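Local coordinates for enoyl-CoA hydratase/isomerase (Pseudomonas aeruginosa, PDB 3LAO), which probably catalyses the hydration of an unsaturated steroid side-chain CoA thioester, as a trimeric member of the enoyl-CoA hydratase/isomerase family, at residues C59-A64 with A198-Y203. Sequence-based numbering, arbitrary orientation.
Sequences CAVLFA and ARALEY
Val61 sets its two methyls against two neighbouring residues of the helix. CG2 meets Leu201 CD2 at 3.9 Å, the closer of the two touches. CG1 faces Ala200 CB at 4.3 Å. The valine has CG1 anti to the backbone N (chi1 -178°), which puts CG2 beside that N, on the side where Leu201 CD2 lies. The CB of Leu201 points away from the strand, but its branched end turns back. The Val61 and Leu201 side chains cross at about a right angle and touch through one methyl each. Ala200 points at the strand with just a methyl, consistent with the close approach of the helix; the nearest CA atoms, of Val61 and Leu201, are 7.1 Å apart. The touching side chains are all apolar. Val61 and Ala200 are buried, Leu201 partly exposed. Away from the strand the helix turns polar, and Glu202 is exposed. There Arg199 NH1 and Glu202 OE1 pair at 3.1 Å by charge alone. Tyr203 is buried, its OH hydrogen-bonded to Glu189 OE1. Helix 196-209 packs on one face of the six-stranded sheet of this crotonase-like fold, with strand 59-64 between strands 22-27 and 108-112. Ala200 also rests on Val109 and Ala111, and Leu201 reaches Leu22.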
ATOM      1  N   CYS B  59      -1.545 -17.596 -19.360  1.00 32.80           N
ATOM      2  CA  CYS B  59      -0.824 -16.398 -19.007  1.00 29.78           C
ATOM      3  C   CYS B  59      -0.376 -15.667 -20.293  1.00 36.86           C
ATOM      4  O   CYS B  59      -0.044 -16.272 -21.322  1.00 33.70           O
ATOM      5  CB  CYS B  59       0.372 -16.785 -18.158  1.00 33.36           C
ATOM      6  SG  CYS B  59       1.233 -15.408 -17.335  1.00 28.11           S
ATOM      7  N   ALA B  60      -0.399 -14.352 -20.243  1.00 35.90           N
ATOM      8  CA  ALA B  60       0.014 -13.568 -21.384  1.00 33.68           C
ATOM      9  C   ALA B  60       1.390 -12.965 -21.074  1.00 37.76           C
ATOM     10  O   ALA B  60       1.644 -12.542 -19.941  1.00 33.93           O
ATOM     11  CB  ALA B  60      -1.013 -12.487 -21.617  1.00 27.41           C
ATOM     12  N   VAL B  61       2.286 -12.933 -22.053  1.00 35.71           N
ATOM     13  CA  VAL B  61       3.533 -12.186 -21.866  1.00 36.25           C
ATOM     14  C   VAL B  61       3.611 -11.006 -22.834  1.00 36.52           C
ATOM     15  O   VAL B  61       3.632 -11.181 -24.073  1.00 36.27           O
ATOM     16  CB  VAL B  61       4.751 -13.079 -22.094  1.00 35.36           C
ATOM     17  CG1 VAL B  61       6.004 -12.285 -21.845  1.00 28.33           C
ATOM     18  CG2 VAL B  61       4.663 -14.318 -21.196  1.00 22.76           C
ATOM     19  N   LEU B  62       3.608  -9.804 -22.278  1.00 29.43           N
ATOM     20  CA  LEU B  62       3.751  -8.597 -23.083  1.00 31.49           C
ATOM     21  C   LEU B  62       5.209  -8.189 -23.129  1.00 32.24           C
ATOM     22  O   LEU B  62       5.818  -8.011 -22.106  1.00 30.66           O
ATOM     23  CB  LEU B  62       2.950  -7.450 -22.493  1.00 33.07           C
ATOM     24  CG  LEU B  62       3.116  -6.055 -23.113  1.00 32.60           C
ATOM     25  CD1 LEU B  62       2.614  -5.940 -24.575  1.00 13.25           C
ATOM     26  CD2 LEU B  62       2.327  -5.130 -22.252  1.00 29.99           C
ATOM     27  N   PHE B  63       5.758  -8.051 -24.333  1.00 35.54           N
ATOM     28  CA  PHE B  63       7.132  -7.601 -24.527  1.00 28.46           C
ATOM     29  C   PHE B  63       7.224  -6.643 -25.755  1.00 36.55           C
ATOM     30  O   PHE B  63       6.215  -6.345 -26.444  1.00 29.95           O
ATOM     31  CB  PHE B  63       8.045  -8.830 -24.690  1.00 30.11           C
ATOM     32  CG  PHE B  63       7.897  -9.518 -26.012  1.00 22.89           C
ATOM     33  CD1 PHE B  63       6.797 -10.317 -26.272  1.00 30.20           C
ATOM     34  CD2 PHE B  63       8.834  -9.308 -27.023  1.00 18.64           C
ATOM     35  CE1 PHE B  63       6.637 -10.968 -27.535  1.00 32.54           C
ATOM     36  CE2 PHE B  63       8.682  -9.930 -28.304  1.00 25.43           C
ATOM     37  CZ  PHE B  63       7.585 -10.770 -28.542  1.00 30.00           C
ATOM     38  N   ALA B  64       8.428  -6.151 -26.018  1.00 36.64           N
ATOM     39  CA  ALA B  64       8.658  -5.218 -27.125  1.00 34.18           C
ATOM     40  C   ALA B  64       9.755  -5.761 -28.034  1.00 35.87           C
ATOM     41  O   ALA B  64      10.808  -6.213 -27.557  1.00 34.70           O
ATOM     42  CB  ALA B  64       9.019  -3.805 -26.610  1.00 24.62           C
ATOM     43  N   ALA B 198      13.446 -13.963 -21.475  1.00 37.46           N
ATOM     44  CA  ALA B 198      13.613 -15.344 -21.023  1.00 34.30           C
ATOM     45  C   ALA B 198      13.111 -15.487 -19.596  1.00 35.80           C
ATOM     46  O   ALA B 198      12.507 -16.505 -19.213  1.00 43.67           O
ATOM     47  CB  ALA B 198      15.031 -15.769 -21.101  1.00 24.18           C
ATOM     48  N   ARG B 199      13.364 -14.454 -18.811  1.00 34.31           N
ATOM     49  CA  ARG B 199      13.002 -14.449 -17.406  1.00 30.66           C
ATOM     50  C   ARG B 199      11.502 -14.266 -17.224  1.00 33.20           C
ATOM     51  O   ARG B 199      10.869 -15.009 -16.482  1.00 35.00           O
ATOM     52  CB  ARG B 199      13.749 -13.348 -16.691  1.00 34.79           C
ATOM     53  CG  ARG B 199      13.641 -13.476 -15.215  1.00 39.73           C
ATOM     54  CD  ARG B 199      14.073 -14.875 -14.774  1.00 40.23           C
ATOM     55  NE  ARG B 199      13.625 -15.112 -13.417  1.00 53.96           N
ATOM     56  CZ  ARG B 199      14.067 -16.092 -12.641  1.00 74.02           C
ATOM     57  NH1 ARG B 199      15.002 -16.930 -13.096  1.00 78.67           N
ATOM     58  NH2 ARG B 199      13.581 -16.230 -11.403  1.00 75.79           N
ATOM     59  N   ALA B 200      10.932 -13.292 -17.924  1.00 30.67           N
ATOM     60  CA  ALA B 200       9.486 -13.135 -17.950  1.00 33.24           C
ATOM     61  C   ALA B 200       8.769 -14.443 -18.315  1.00 31.47           C
ATOM     62  O   ALA B 200       7.779 -14.824 -17.685  1.00 29.69           O
ATOM     63  CB  ALA B 200       9.067 -11.978 -18.909  1.00 25.28           C
ATOM     64  N   LEU B 201       9.286 -15.135 -19.322  1.00 34.45           N
ATOM     65  CA  LEU B 201       8.774 -16.456 -19.714  1.00 35.77           C
ATOM     66  C   LEU B 201       8.800 -17.492 -18.574  1.00 36.18           C
ATOM     67  O   LEU B 201       7.806 -18.150 -18.321  1.00 36.77           O
ATOM     68  CB  LEU B 201       9.508 -16.984 -20.962  1.00 34.61           C
ATOM     69  CG  LEU B 201       9.001 -16.355 -22.251  1.00 35.29           C
ATOM     70  CD1 LEU B 201       9.781 -16.743 -23.514  1.00 31.68           C
ATOM     71  CD2 LEU B 201       7.538 -16.712 -22.383  1.00 36.56           C
ATOM     72  N   GLU B 202       9.921 -17.629 -17.876  1.00 33.33           N
ATOM     73  CA  GLU B 202       9.962 -18.548 -16.757  1.00 28.62           C
ATOM     74  C   GLU B 202       8.838 -18.256 -15.717  1.00 41.03           C
ATOM     75  O   GLU B 202       8.195 -19.181 -15.215  1.00 35.23           O
ATOM     76  CB  GLU B 202      11.323 -18.481 -16.076  1.00 33.64           C
ATOM     77  CG  GLU B 202      12.483 -18.378 -17.018  1.00 50.21           C
ATOM     78  CD  GLU B 202      13.827 -18.578 -16.320  1.00 62.93           C
ATOM     79  OE1 GLU B 202      13.830 -18.945 -15.127  1.00 66.62           O
ATOM     80  OE2 GLU B 202      14.880 -18.372 -16.966  1.00 67.66           O
ATOM     81  N   TYR B 203       8.620 -16.978 -15.392  1.00 33.16           N
ATOM     82  CA  TYR B 203       7.560 -16.592 -14.461  1.00 32.34           C
ATOM     83  C   TYR B 203       6.194 -16.974 -14.975  1.00 32.83           C
ATOM     84  O   TYR B 203       5.330 -17.358 -14.202  1.00 33.21           O
ATOM     85  CB  TYR B 203       7.541 -15.071 -14.186  1.00 26.85           C
ATOM     86  CG  TYR B 203       8.528 -14.614 -13.140  1.00 30.00           C
ATOM     87  CD1 TYR B 203       8.278 -14.824 -11.772  1.00 33.13           C
ATOM     88  CD2 TYR B 203       9.720 -13.963 -13.502  1.00 31.83           C
ATOM     89  CE1 TYR B 203       9.193 -14.404 -10.791  1.00 36.00           C
ATOM     90  CE2 TYR B 203      10.646 -13.518 -12.514  1.00 35.19           C
ATOM     91  CZ  TYR B 203      10.370 -13.756 -11.169  1.00 36.24           C
ATOM     92  OH  TYR B 203      11.257 -13.345 -10.205  1.00 41.73           O
TER